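Local coordinates for protein acyl-CoA thioesterase II (Mycobacterium avium subsp. paratuberculosis, PDB 4R9Z) that probably hydrolyses fatty acyl-CoA thioesters to free fatty acid and coenzyme A, using a double hot-dog fold, at residues Trp23-Gln28 / Ser51-Gly56; Ala13-Glu18 / Ala192-Tyr197. All blocks are in the same frame, centred on the assembly; numbering follows the deposited sequence.

How the contacts relate
The two contacts lie next to each other, their centres about 11 Å apart, and contact 1 is nested inside the long chain loop that contact 2 closes. They share polar bonds: V26 N of contact 1 probably donates to E18 O of contact 2 at 2.8 Å, and R52 NH1 probably donates to L17 O, also at 2.8 Å. Contact 1 joins strand 24-27 to segment 51-56, which follows on from helix 39-52. Contact 2 instead carries helix 8-15 across to helix 188-201, and its centre is closer to the centre of the chain, at about 9 Å against 17 Å for contact 1.

Contact 1. Residues Trp23-Gln28 / Ser51-Gly56; sequences WRFVGQ and SRTAAG
R52 of segment 51-56 sets its side chain obliquely against F25 of strand 24-27. The chain bends at chi3 (65°), which brings the guanidinium round to the ring: CE2 of F25 sits over the centre of one guanidinium face, 3.8 Å from NE of R52. The two planes are 59° apart, so the groups are tilted against each other and not stacked flat. Arginine suits this place because it can offer a flat guanidinium face to one ring atom, F25 CE2, while its N-H groups serve elsewhere; NH1 hydrogen-bonds to the carbonyl of L17, a residue that F25 also touches.

T53 comes next and fits between the two aromatic residues. Its CG2 meets the edge of F25 in the ring plane, 3.8 Å from CE1. The same methyl is 3.8 Å from CE3 of W23. CB of T53 comes closer to the indole, 3.6 Å from CZ3 of W23, and the two side chains cross at about a right angle. A beta-branched residue with one methyl and one hydroxyl serves both needs, and its rotamer (chi1 72°) sends the two branches to different partners: the methyl goes to the rings, and OG1 hydrogen-bonds to A50 O and R92 NE. W23, flanking the strand, and F25 within it also touch V80 of strand 76-85, as T53 does, so segment 51-56 is packed against strands 24-27 and 76-85.

Across these two segments, then, the contact is made by van der Waals packing around aromatic carbon, and the polar ends of R52 and T53 turn to partners outside the two segments.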
# COMPACT_ATOMS: atom_id res chain seq x y z
N TRP B 23 3.83 17.95 17.52
CA TRP B 23 3.65 17.16 16.31
C TRP B 23 4.81 17.33 15.33
O TRP B 23 4.64 17.16 14.12
CB TRP B 23 2.34 17.53 15.62
CG TRP B 23 1.14 17.36 16.47
CD1 TRP B 23 0.49 18.33 17.17
CD2 TRP B 23 0.43 16.15 16.71
NE1 TRP B 23 -0.58 17.79 17.84
CE2 TRP B 23 -0.64 16.45 17.58
CE3 TRP B 23 0.59 14.82 16.29
CZ2 TRP B 23 -1.55 15.49 18.02
CZ3 TRP B 23 -0.31 13.87 16.73
CH2 TRP B 23 -1.36 14.21 17.59
N ARG B 24 5.99 17.65 15.85
CA ARG B 24 7.08 18.02 14.96
C ARG B 24 8.41 17.49 15.45
O ARG B 24 8.72 17.52 16.64
CB ARG B 24 7.15 19.54 14.80
CG ARG B 24 6.01 20.09 13.95
CD ARG B 24 6.22 21.54 13.57
NE ARG B 24 5.00 22.12 13.02
CZ ARG B 24 4.71 22.17 11.73
NH1 ARG B 24 5.54 21.67 10.83
NH2 ARG B 24 3.57 22.72 11.33
N PHE B 25 9.18 16.95 14.50
CA PHE B 25 10.45 16.29 14.77
C PHE B 25 11.46 16.69 13.71
O PHE B 25 11.09 17.07 12.60
CB PHE B 25 10.29 14.77 14.79
CG PHE B 25 9.22 14.27 15.73
CD1 PHE B 25 7.90 14.22 15.32
CD2 PHE B 25 9.54 13.84 17.00
CE1 PHE B 25 6.91 13.77 16.17
CE2 PHE B 25 8.56 13.38 17.86
CZ PHE B 25 7.24 13.34 17.44
N VAL B 26 12.73 16.57 14.05
CA VAL B 26 13.78 16.76 13.06
C VAL B 26 14.63 15.49 13.03
O VAL B 26 14.99 14.94 14.07
CB VAL B 26 14.66 17.99 13.38
CG1 VAL B 26 15.65 18.26 12.25
CG2 VAL B 26 13.79 19.21 13.63
N GLY B 27 14.92 15.02 11.82
CA GLY B 27 15.67 13.79 11.66
C GLY B 27 16.99 14.04 10.95
O GLY B 27 17.03 14.65 9.88
N GLN B 28 18.07 13.58 11.56
CA GLN B 28 19.38 13.82 10.99
C GLN B 28 19.64 12.82 9.88
O GLN B 28 19.27 11.65 9.97
CB GLN B 28 20.48 13.74 12.06
CG GLN B 28 20.50 14.92 13.01
CD GLN B 28 20.43 16.26 12.30
OE1 GLN B 28 21.03 16.45 11.24
NE2 GLN B 28 19.69 17.20 12.88
N SER B 51 4.81 7.13 15.31
CA SER B 51 4.73 6.22 16.45
C SER B 51 4.86 6.94 17.79
O SER B 51 4.18 6.58 18.75
CB SER B 51 5.82 5.15 16.33
OG SER B 51 5.73 4.48 15.09
N ARG B 52 5.74 7.93 17.85
CA ARG B 52 5.95 8.70 19.08
C ARG B 52 4.78 9.62 19.43
O ARG B 52 4.68 10.09 20.57
CB ARG B 52 7.23 9.53 18.97
CG ARG B 52 8.49 8.67 19.01
CD ARG B 52 9.75 9.47 18.74
NE ARG B 52 10.02 10.46 19.78
CZ ARG B 52 11.10 11.23 19.80
NH1 ARG B 52 12.01 11.12 18.84
NH2 ARG B 52 11.27 12.11 20.77
N THR B 53 3.89 9.87 18.47
CA THR B 53 2.67 10.63 18.73
C THR B 53 1.50 9.70 18.99
O THR B 53 0.37 10.15 19.15
CB THR B 53 2.29 11.56 17.56
OG1 THR B 53 1.81 10.79 16.45
CG2 THR B 53 3.47 12.44 17.15
N ALA B 54 1.75 8.40 18.95
CA ALA B 54 0.74 7.41 19.31
C ALA B 54 1.16 6.69 20.58
O ALA B 54 2.10 5.90 20.58
CB ALA B 54 0.53 6.42 18.18
N ALA B 55 0.41 6.92 21.66
CA ALA B 55 0.88 6.56 22.99
C ALA B 55 0.79 5.06 23.26
O ALA B 55 -0.30 4.52 23.45
CB ALA B 55 0.09 7.33 24.03
N GLY B 56 1.95 4.41 23.29
CA GLY B 56 2.06 2.99 23.57
C GLY B 56 1.30 2.11 22.59
O GLY B 56 0.76 1.06 22.96

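Contact 2. Residues Ala13-Glu18 / Ala192-Tyr197; sequences ATLELE and ASLVAY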
# COMPACT_ATOMS: atom_id res chain seq x y z
N ALA B 13 21.41 6.27 15.84
CA ALA B 13 21.49 7.66 16.25
C ALA B 13 20.55 8.54 15.43
O ALA B 13 19.77 9.32 15.99
CB ALA B 13 22.92 8.16 16.13
N THR B 14 20.60 8.41 14.11
CA THR B 14 19.76 9.21 13.23
C THR B 14 18.28 8.87 13.40
O THR B 14 17.41 9.70 13.16
CB THR B 14 20.14 9.03 11.74
OG1 THR B 14 20.14 7.64 11.40
CG2 THR B 14 21.52 9.62 11.47
N LEU B 15 18.00 7.64 13.83
CA LEU B 15 16.63 7.22 14.06
C LEU B 15 16.06 7.79 15.35
O LEU B 15 14.85 7.81 15.55
CB LEU B 15 16.52 5.70 14.06
CG LEU B 15 16.83 5.07 12.70
CD1 LEU B 15 16.52 3.59 12.69
CD2 LEU B 15 16.08 5.79 11.60
N GLU B 16 16.93 8.26 16.24
CA GLU B 16 16.46 8.97 17.42
C GLU B 16 16.18 10.42 17.06
O GLU B 16 17.07 11.27 17.13
CB GLU B 16 17.46 8.88 18.57
CG GLU B 16 17.31 7.63 19.41
CD GLU B 16 15.89 7.42 19.91
OE1 GLU B 16 15.42 8.25 20.72
OE2 GLU B 16 15.24 6.44 19.48
N LEU B 17 14.94 10.69 16.69
CA LEU B 17 14.55 12.00 16.20
C LEU B 17 14.56 13.02 17.32
O LEU B 17 14.31 12.67 18.48
CB LEU B 17 13.16 11.94 15.58
CG LEU B 17 12.94 10.82 14.58
CD1 LEU B 17 11.50 10.83 14.09
CD2 LEU B 17 13.91 10.96 13.42
N GLU B 18 14.82 14.27 16.98
CA GLU B 18 14.68 15.36 17.93
C GLU B 18 13.27 15.93 17.85
O GLU B 18 12.84 16.38 16.79
CB GLU B 18 15.70 16.47 17.67
CG GLU B 18 15.82 17.46 18.82
CD GLU B 18 16.40 18.79 18.39
OE1 GLU B 18 16.75 18.93 17.19
OE2 GLU B 18 16.52 19.69 19.24
N ALA B 192 10.21 -2.24 14.48
CA ALA B 192 9.30 -2.15 13.35
C ALA B 192 9.83 -1.19 12.28
O ALA B 192 9.76 -1.49 11.09
CB ALA B 192 7.93 -1.73 13.81
N SER B 193 10.37 -0.06 12.72
CA SER B 193 10.89 0.92 11.77
C SER B 193 12.14 0.38 11.08
O SER B 193 12.39 0.70 9.92
CB SER B 193 11.21 2.25 12.46
OG SER B 193 12.26 2.09 13.40
N LEU B 194 12.89 -0.45 11.78
CA LEU B 194 14.10 -1.03 11.21
C LEU B 194 13.74 -2.10 10.20
O LEU B 194 14.40 -2.26 9.17
CB LEU B 194 14.99 -1.62 12.30
CG LEU B 194 15.78 -0.62 13.13
CD1 LEU B 194 16.34 -1.29 14.36
CD2 LEU B 194 16.89 -0.01 12.29
N VAL B 195 12.68 -2.84 10.49
CA VAL B 195 12.11 -3.77 9.53
C VAL B 195 11.70 -3.01 8.27
O VAL B 195 12.11 -3.37 7.17
CB VAL B 195 10.91 -4.51 10.11
CG1 VAL B 195 10.13 -5.19 8.99
CG2 VAL B 195 11.38 -5.53 11.13
N ALA B 196 10.90 -1.97 8.45
CA ALA B 196 10.49 -1.13 7.33
C ALA B 196 11.69 -0.54 6.60
O ALA B 196 11.73 -0.54 5.37
CB ALA B 196 9.56 -0.02 7.80
N TYR B 197 12.66 -0.05 7.37
CA TYR B 197 13.91 0.50 6.84
C TYR B 197 14.57 -0.46 5.85
O TYR B 197 14.86 -0.09 4.71
CB TYR B 197 14.86 0.83 7.99
CG TYR B 197 16.00 1.79 7.69
CD1 TYR B 197 16.67 1.76 6.47
CD2 TYR B 197 16.41 2.72 8.64
CE1 TYR B 197 17.70 2.64 6.20
CE2 TYR B 197 17.44 3.60 8.38
CZ TYR B 197 18.09 3.55 7.16
OH TYR B 197 19.12 4.43 6.90
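L15 and S193 are the closest backbone positions, their CA atoms 8.8 Å apart, a spacing bridged by long side chains reaching out from segment 13-18 and from helix 188-201. L15 does the reaching from its side. Its CD1 meets CD2 of L194 at 3.6 Å and also comes within 4.1 Å of CD2 of Y197, while its other methyl, CD2, approaches the edge of the Y197 ring, near its plane, 4.1 Å from CE2. A forked leucine end is well suited to touching two residues about one helical turn apart.

L194 reaches L15 with its CD2 methyl alone. Y197 holds its CG anti to the backbone N (chi1 -162°), which places the ring edge beside CD2 of L15. Tyrosine fits because the carbon edge of the ring can take the leucine methyl while the hydroxyl is placed farther along: OH hydrogen-bonds to H41 ND1 of helix 39-52, and the ring meets W158 edge-to-face. The hydroxyl thus has a polar partner, which helps to fix the ring.

Helix 39-52 supplies further neighbours, with Q45 touching L15 and A44 touching Y197. This is apolar packing of helices 8-15 and 188-201 beside helix 39-52, in a protein of the double hot-dog fold.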